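3-phosphoshikimate 1-carboxyvinyltransferase (Streptomyces sviceus, PDB 7M0O) probably transfers the enolpyruvyl group of phosphoenolpyruvate to shikimate-3-phosphate, the sixth step of chorismate biosynthesis, and is a glyphosate-tolerant EPSP synthase of a distinct class. Local coordinates at residues 258-263 against 284-289; 308-313 against 349-354. One frame throughout, in Å; residues are numbered along the deposited sequence.

Contact 1 of 2, residues 258-263 against 284-289; sequences VDVLRR and RGLTAN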
ATOM      1  N   VAL A 258       1.717  14.241   8.983  1.00  9.75           N
ATOM      2  CA  VAL A 258       1.765  15.701   8.856  1.00  9.34           C
ATOM      3  C   VAL A 258       1.243  16.394  10.108  1.00 11.14           C
ATOM      4  O   VAL A 258       1.581  17.557  10.345  1.00 10.16           O
ATOM      5  CB  VAL A 258       1.014  16.225   7.611  1.00  8.31           C
ATOM      6  CG1 VAL A 258       1.543  15.589   6.336  1.00  8.58           C
ATOM      7  CG2 VAL A 258      -0.504  16.040   7.738  1.00  9.82           C
ATOM      8  N   ASP A 259       0.431  15.711  10.916  1.00 11.73           N
ATOM      9  CA  ASP A 259      -0.003  16.281  12.185  1.00 13.26           C
ATOM     10  C   ASP A 259       1.169  16.416  13.152  1.00 12.70           C
ATOM     11  O   ASP A 259       1.192  17.344  13.968  1.00 13.43           O
ATOM     12  CB  ASP A 259      -1.118  15.419  12.788  1.00 11.62           C
ATOM     13  CG  ASP A 259      -2.363  15.385  11.918  1.00 19.51           C
ATOM     14  OD1 ASP A 259      -2.712  16.436  11.351  1.00 22.82           O
ATOM     15  OD2 ASP A 259      -2.991  14.304  11.793  1.00 25.17           O
ATOM     16  N   VAL A 260       2.155  15.515  13.048  1.00 10.77           N
ATOM     17  CA  VAL A 260       3.409  15.649  13.795  1.00  9.46           C
ATOM     18  C   VAL A 260       4.190  16.865  13.306  1.00  9.30           C
ATOM     19  O   VAL A 260       4.710  17.653  14.102  1.00 10.71           O
ATOM     20  CB  VAL A 260       4.247  14.363  13.673  1.00  8.68           C
ATOM     21  CG1 VAL A 260       5.555  14.513  14.450  1.00 14.32           C
ATOM     22  CG2 VAL A 260       3.458  13.144  14.193  1.00 13.30           C
ATOM     23  N   LEU A 261       4.309  17.022  11.988  1.00 10.97           N
ATOM     24  CA  LEU A 261       5.004  18.193  11.455  1.00  8.35           C
ATOM     25  C   LEU A 261       4.352  19.497  11.920  1.00 11.35           C
ATOM     26  O   LEU A 261       5.052  20.462  12.259  1.00 10.16           O
ATOM     27  CB  LEU A 261       5.046  18.136   9.927  1.00  7.89           C
ATOM     28  CG  LEU A 261       5.799  16.941   9.338  1.00 11.10           C
ATOM     29  CD1 LEU A 261       5.735  16.994   7.818  1.00 12.44           C
ATOM     30  CD2 LEU A 261       7.256  16.865   9.840  1.00 10.74           C
ATOM     31  N   ARG A 262       3.018  19.537  11.975  1.00 10.63           N
ATOM     32  CA  ARG A 262       2.336  20.730  12.468  1.00  7.97           C
ATOM     33  C   ARG A 262       2.690  21.010  13.931  1.00  9.43           C
ATOM     34  O   ARG A 262       2.925  22.165  14.311  1.00 11.21           O
ATOM     35  CB  ARG A 262       0.824  20.581  12.290  1.00 15.14           C
ATOM     36  CG  ARG A 262       0.073  21.891  12.563  1.00 14.09           C
ATOM     37  CD  ARG A 262      -1.431  21.688  12.681  1.00 16.59           C
ATOM     38  NE  ARG A 262      -2.055  21.420  11.386  1.00 17.95           N
ATOM     39  CZ  ARG A 262      -2.580  20.240  11.058  1.00 18.33           C
ATOM     40  NH1 ARG A 262      -2.542  19.239  11.924  1.00 17.34           N
ATOM     41  NH2 ARG A 262      -3.133  20.053   9.871  1.00 20.16           N
ATOM     42  N   ARG A 263       2.745  19.962  14.765  1.00 10.86           N
ATOM     43  CA  ARG A 263       3.158  20.116  16.164  1.00 14.22           C
ATOM     44  C   ARG A 263       4.587  20.643  16.299  1.00 11.68           C
ATOM     45  O   ARG A 263       4.934  21.259  17.321  1.00 11.60           O
ATOM     46  CB  ARG A 263       3.050  18.774  16.898  1.00 14.53           C
ATOM     47  CG  ARG A 263       1.650  18.265  17.207  1.00 19.43           C
ATOM     48  CD  ARG A 263       1.735  17.050  18.140  1.00 18.19           C
ATOM     49  NE  ARG A 263       2.331  17.443  19.413  1.00 19.48           N
ATOM     50  CZ  ARG A 263       3.131  16.681  20.157  1.00 15.60           C
ATOM     51  NH1 ARG A 263       3.440  15.434  19.798  1.00 14.71           N
ATOM     52  NH2 ARG A 263       3.605  17.172  21.287  1.00 16.09           N
ATOM     53  N   ARG A 284      10.226  22.503  16.236  1.00 11.35           N
ATOM     54  CA  ARG A 284      10.286  22.375  17.687  1.00  9.55           C
ATOM     55  C   ARG A 284      10.317  20.912  18.107  1.00 11.43           C
ATOM     56  O   ARG A 284       9.559  20.086  17.594  1.00 12.07           O
ATOM     57  CB  ARG A 284       9.092  23.079  18.341  1.00 11.55           C
ATOM     58  CG  ARG A 284       9.062  24.558  18.005  1.00 15.62           C
ATOM     59  CD  ARG A 284       8.009  25.320  18.793  1.00 15.71           C
ATOM     60  NE  ARG A 284       6.665  24.794  18.567  1.00 17.83           N
ATOM     61  CZ  ARG A 284       5.800  25.274  17.679  1.00 17.69           C
ATOM     62  NH1 ARG A 284       6.128  26.306  16.909  1.00 17.46           N
ATOM     63  NH2 ARG A 284       4.607  24.712  17.554  1.00 14.65           N
ATOM     64  N   GLY A 285      11.173  20.605  19.083  1.00 10.03           N
ATOM     65  CA  GLY A 285      11.210  19.258  19.612  1.00 13.93           C
ATOM     66  C   GLY A 285       9.918  18.868  20.306  1.00 13.27           C
ATOM     67  O   GLY A 285       9.103  19.703  20.706  1.00 12.80           O
ATOM     68  N   LEU A 286       9.736  17.561  20.459  1.00 11.36           N
ATOM     69  CA  LEU A 286       8.503  17.024  21.014  1.00 13.70           C
ATOM     70  C   LEU A 286       8.701  15.551  21.323  1.00 11.99           C
ATOM     71  O   LEU A 286       9.695  14.936  20.925  1.00 11.85           O
ATOM     72  CB  LEU A 286       7.304  17.190  20.071  1.00 14.36           C
ATOM     73  CG  LEU A 286       7.410  16.911  18.564  1.00 17.29           C
ATOM     74  CD1 LEU A 286       7.798  15.482  18.226  1.00 23.83           C
ATOM     75  CD2 LEU A 286       6.110  17.283  17.860  1.00 15.09           C
ATOM     76  N   THR A 287       7.722  15.004  22.027  1.00 11.73           N
ATOM     77  CA  THR A 287       7.522  13.570  22.160  1.00 11.71           C
ATOM     78  C   THR A 287       6.355  13.168  21.277  1.00 11.21           C
ATOM     79  O   THR A 287       5.293  13.793  21.336  1.00 12.58           O
ATOM     80  CB  THR A 287       7.228  13.197  23.609  1.00 12.21           C
ATOM     81  OG1 THR A 287       8.384  13.460  24.407  1.00 14.11           O
ATOM     82  CG2 THR A 287       6.861  11.717  23.700  1.00 12.36           C
ATOM     83  N   ALA A 288       6.537  12.119  20.476  1.00 10.46           N
ATOM     84  CA  ALA A 288       5.497  11.664  19.563  1.00 12.29           C
ATOM     85  C   ALA A 288       5.295  10.162  19.730  1.00 11.94           C
ATOM     86  O   ALA A 288       6.247   9.381  19.611  1.00 12.85           O
ATOM     87  CB  ALA A 288       5.859  12.007  18.112  1.00 12.79           C
ATOM     88  N   ASN A 289       4.064   9.761  20.014  1.00 11.53           N
ATOM     89  CA  ASN A 289       3.705   8.348  19.980  1.00 12.79           C
ATOM     90  C   ASN A 289       3.424   7.984  18.528  1.00 13.12           C
ATOM     91  O   ASN A 289       2.443   8.463  17.948  1.00 13.70           O
ATOM     92  CB  ASN A 289       2.492   8.099  20.876  1.00  9.97           C
ATOM     93  CG  ASN A 289       2.041   6.648  20.882  1.00 14.84           C
ATOM     94  OD1 ASN A 289       1.988   5.980  19.845  1.00 11.82           O
ATOM     95  ND2 ASN A 289       1.689   6.159  22.063  1.00 16.08           N
TER
HETATM   96  O   HOH W   1       2.163  24.968  16.153  1.00 29.77           O
HETATM   97  O   HOH W   2       3.198  22.302  19.252  1.00 17.59           O
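NH2 of Arg-284 hands hydrogen bonds to two waters at the last turn of helix 257-263, and Arg-263 O lies 3.5 Å from the same nitrogen. Both waters sit in the plane of the guanidinium, at its edge. One, 2.8 Å from Arg-284 NH2, passes a weak bond on to Arg-262 O; the other donates to Arg-263 O. A second arginine needs no water. Arg-263 NH1 reaches Thr-287 O at 2.9 Å with an almost straight N-H...O angle of 175°, the acceptor lying in the guanidinium plane, although the donor is tilted 31° from the plane of the carbonyl. A bend at chi3 (63°) folds the Arg-263 chain back over Leu-286, whose CD2 lies over the centre of one guanidinium face and meets Arg-263 CB at 3.5 Å. The same methyl approaches Val-260 O, and Val-260 CG1 rests 4.4 Å from Ala-288 CB, a light apolar contact beside the arginine where the helix packs nearly antiparallel along edge strand 286-289 of a mixed sheet, away from the predicted substrate sites. On the helix Arg-262 pairs with Asp-259. The cross-contact polar links all end on backbone carbonyls or water, with no carboxylate between the two segments; two positive side chains close to the C-terminal end of a helix would probably be favoured by its partial negative charge, on a surface open to solvent.

Contact 2 of 2, residues 308-313 against 349-354; sequences SAPVRI and EIHPGP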
ATOM      1  N   SER A 308      14.532  22.039  17.851  1.00 13.38           N
ATOM      2  CA  SER A 308      14.853  22.986  18.920  1.00 12.40           C
ATOM      3  C   SER A 308      15.130  22.326  20.263  1.00 14.50           C
ATOM      4  O   SER A 308      15.579  23.015  21.186  1.00 14.23           O
ATOM      5  CB  SER A 308      13.690  23.957  19.115  1.00 12.02           C
ATOM      6  OG  SER A 308      12.613  23.317  19.792  1.00 13.81           O
ATOM      7  N   ALA A 309      14.825  21.031  20.409  1.00 12.72           N
ATOM      8  CA  ALA A 309      14.870  20.313  21.683  1.00 11.37           C
ATOM      9  C   ALA A 309      14.830  18.822  21.372  1.00 12.22           C
ATOM     10  O   ALA A 309      14.595  18.461  20.217  1.00 12.03           O
ATOM     11  CB  ALA A 309      13.686  20.712  22.568  1.00 12.78           C
ATOM     12  N   PRO A 310      15.016  17.920  22.354  1.00 14.26           N
ATOM     13  CA  PRO A 310      14.973  16.483  22.040  1.00 12.26           C
ATOM     14  C   PRO A 310      13.692  16.064  21.329  1.00 13.53           C
ATOM     15  O   PRO A 310      12.600  16.594  21.577  1.00 11.82           O
ATOM     16  CB  PRO A 310      15.083  15.815  23.414  1.00 14.93           C
ATOM     17  CG  PRO A 310      15.874  16.783  24.211  1.00 16.59           C
ATOM     18  CD  PRO A 310      15.490  18.153  23.729  1.00 16.22           C
ATOM     19  N   VAL A 311      13.841  15.094  20.438  1.00  9.56           N
ATOM     20  CA  VAL A 311      12.722  14.451  19.768  1.00 11.42           C
ATOM     21  C   VAL A 311      12.673  13.038  20.320  1.00  9.88           C
ATOM     22  O   VAL A 311      13.611  12.259  20.132  1.00 10.48           O
ATOM     23  CB  VAL A 311      12.873  14.465  18.240  1.00 12.97           C
ATOM     24  CG1 VAL A 311      11.766  13.651  17.602  1.00 14.52           C
ATOM     25  CG2 VAL A 311      12.845  15.917  17.722  1.00 13.18           C
ATOM     26  N   ARG A 312      11.611  12.714  21.037  1.00  8.59           N
ATOM     27  CA  ARG A 312      11.457  11.382  21.604  1.00  8.89           C
ATOM     28  C   ARG A 312      10.299  10.680  20.912  1.00  9.97           C
ATOM     29  O   ARG A 312       9.154  11.154  20.979  1.00 12.92           O
ATOM     30  CB  ARG A 312      11.230  11.457  23.112  1.00 11.59           C
ATOM     31  CG  ARG A 312      11.191  10.087  23.787  1.00 16.78           C
ATOM     32  CD  ARG A 312      11.154  10.222  25.297  1.00 17.48           C
ATOM     33  NE  ARG A 312      10.836   8.977  25.996  1.00 18.95           N
ATOM     34  CZ  ARG A 312      11.734   8.243  26.645  1.00 16.90           C
ATOM     35  NH1 ARG A 312      13.002   8.625  26.682  1.00 20.65           N
ATOM     36  NH2 ARG A 312      11.358   7.138  27.274  1.00 19.05           N
ATOM     37  N   ILE A 313      10.589   9.548  20.271  1.00  8.44           N
ATOM     38  CA  ILE A 313       9.586   8.760  19.557  1.00 11.35           C
ATOM     39  C   ILE A 313       9.251   7.538  20.407  1.00 11.50           C
ATOM     40  O   ILE A 313      10.139   6.747  20.736  1.00 10.30           O
ATOM     41  CB  ILE A 313      10.087   8.357  18.159  1.00 10.32           C
ATOM     42  CG1 ILE A 313      10.439   9.596  17.331  1.00 11.00           C
ATOM     43  CG2 ILE A 313       9.031   7.534  17.411  1.00 11.34           C
ATOM     44  CD1 ILE A 313      10.964   9.231  15.939  1.00 12.43           C
ATOM     45  N   GLU A 349      15.288   8.502  21.492  1.00 11.53           N
ATOM     46  CA  GLU A 349      15.351   9.920  21.838  1.00  9.80           C
ATOM     47  C   GLU A 349      16.571  10.531  21.154  1.00 14.13           C
ATOM     48  O   GLU A 349      17.706  10.076  21.362  1.00 14.13           O
ATOM     49  CB  GLU A 349      15.397  10.140  23.352  1.00 15.00           C
ATOM     50  CG  GLU A 349      15.232  11.614  23.747  1.00 17.22           C
ATOM     51  CD  GLU A 349      14.807  11.834  25.201  1.00 24.03           C
ATOM     52  OE1 GLU A 349      14.313  10.893  25.858  1.00 24.52           O
ATOM     53  OE2 GLU A 349      14.968  12.973  25.691  1.00 33.70           O
ATOM     54  N   ILE A 350      16.327  11.533  20.319  1.00 11.50           N
ATOM     55  CA  ILE A 350      17.338  12.142  19.471  1.00 10.59           C
ATOM     56  C   ILE A 350      17.627  13.543  19.993  1.00 12.35           C
ATOM     57  O   ILE A 350      16.711  14.357  20.160  1.00 11.17           O
ATOM     58  CB  ILE A 350      16.877  12.186  18.003  1.00 10.12           C
ATOM     59  CG1 ILE A 350      16.573  10.771  17.494  1.00 11.13           C
ATOM     60  CG2 ILE A 350      17.936  12.872  17.131  1.00 11.59           C
ATOM     61  CD1 ILE A 350      15.453  10.681  16.511  1.00 14.66           C
ATOM     62  N   HIS A 351      18.906  13.844  20.203  1.00 13.47           N
ATOM     63  CA  HIS A 351      19.298  15.127  20.759  1.00 13.17           C
ATOM     64  C   HIS A 351      19.915  15.992  19.673  1.00 13.04           C
ATOM     65  O   HIS A 351      20.968  15.632  19.120  1.00 16.32           O
ATOM     66  CB  HIS A 351      20.267  14.911  21.920  1.00 13.97           C
ATOM     67  CG  HIS A 351      19.629  14.170  23.055  1.00 14.45           C
ATOM     68  ND1 HIS A 351      18.961  14.817  24.070  1.00 20.02           N
ATOM     69  CD2 HIS A 351      19.499  12.845  23.301  1.00 16.77           C
ATOM     70  CE1 HIS A 351      18.473  13.924  24.913  1.00 20.91           C
ATOM     71  NE2 HIS A 351      18.781  12.719  24.467  1.00 22.06           N
ATOM     72  N   PRO A 352      19.279  17.105  19.319  1.00 11.58           N
ATOM     73  CA  PRO A 352      19.749  17.900  18.182  1.00 16.11           C
ATOM     74  C   PRO A 352      21.133  18.476  18.417  1.00 13.45           C
ATOM     75  O   PRO A 352      21.569  18.694  19.551  1.00 15.42           O
ATOM     76  CB  PRO A 352      18.701  19.016  18.063  1.00 16.47           C
ATOM     77  CG  PRO A 352      17.957  19.011  19.361  1.00 19.74           C
ATOM     78  CD  PRO A 352      18.007  17.602  19.870  1.00 14.09           C
ATOM     79  N   GLY A 353      21.812  18.738  17.308  1.00 14.40           N
ATOM     80  CA  GLY A 353      23.153  19.269  17.313  1.00 15.95           C
ATOM     81  C   GLY A 353      23.760  19.161  15.931  1.00 15.95           C
ATOM     82  O   GLY A 353      23.140  18.639  14.998  1.00 17.04           O
ATOM     83  N   PRO A 354      24.990  19.657  15.766  1.00 17.76           N
ATOM     84  CA  PRO A 354      25.618  19.641  14.439  1.00 19.10           C
ATOM     85  C   PRO A 354      25.829  18.222  13.933  1.00 16.24           C
ATOM     86  O   PRO A 354      26.137  17.304  14.698  1.00 18.97           O
ATOM     87  CB  PRO A 354      26.955  20.353  14.670  1.00 19.37           C
ATOM     88  CG  PRO A 354      26.781  21.101  15.966  1.00 23.84           C
ATOM     89  CD  PRO A 354      25.845  20.296  16.785  1.00 19.66           C
TER
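Arg-312 NH1 and Glu-349 OE1 form a salt bridge of 2.7 Å between the residues of a non-hydrogen-bonded antiparallel pair. OE1 lies in the guanidinium plane and is approached nearly along its C-O axis, with the guanidinium and carboxylate planes 87° apart. Arg-312 reaches it on an extended chain whose CG is anti to the backbone N (chi1 -175°), and its CD passes 3.3 Å from Glu-349 OE1. Arg-312 NE has a second charge partner in Glu-314, and the guanidinium makes a cation-pi contact with Trp-347. A glutamine in place of Glu-349 would probably leave Arg-312 NH1 without its charged mate. Next along the strands, Val-311 and Ile-350 exchange two backbone hydrogen bonds, Val-311 N to Ile-350 O at 3.0 Å and Ile-350 N to Val-311 O at 2.8 Å. Beyond this pair prolines take up the contact: Pro-310 CG leans obliquely on the His-351 ring, 3.7 Å from ND1, while Pro-352 CG rests 3.5 Å from Ala-309 O. Val-311 and Ile-350 face helix 297-303, meeting Leu-300 and Ala-301; that helix links parallel strands 286-289 and 311-314 in a beta-alpha-beta crossover, to which 347-351 adds antiparallel, consistent with the beta-alpha-beta-alpha-beta-beta units of EPSP synthase domains.

Overall arrangement
Followed from the N terminus, the chain leaves helix 257-263, runs through strands 267-270 and 274-278, and returns as strand 286-289, where contact 1 closes that loop. Helix 297-303 then carries it over to strand 311-314; a second excursion, through helix 326-336 and strand 340-344, comes back at strand 347-351 to close contact 2. The two loops follow in series, neither nesting nor crossing. They meet because strands 286-289 and 311-314 are parallel neighbours in one four-stranded mixed sheet, joined by backbone bonds from Arg-312 to Leu-286 and Ala-288. Contact 1 thus fastens a helix to the sheet's edge strand, whereas contact 2 pairs its two central strands.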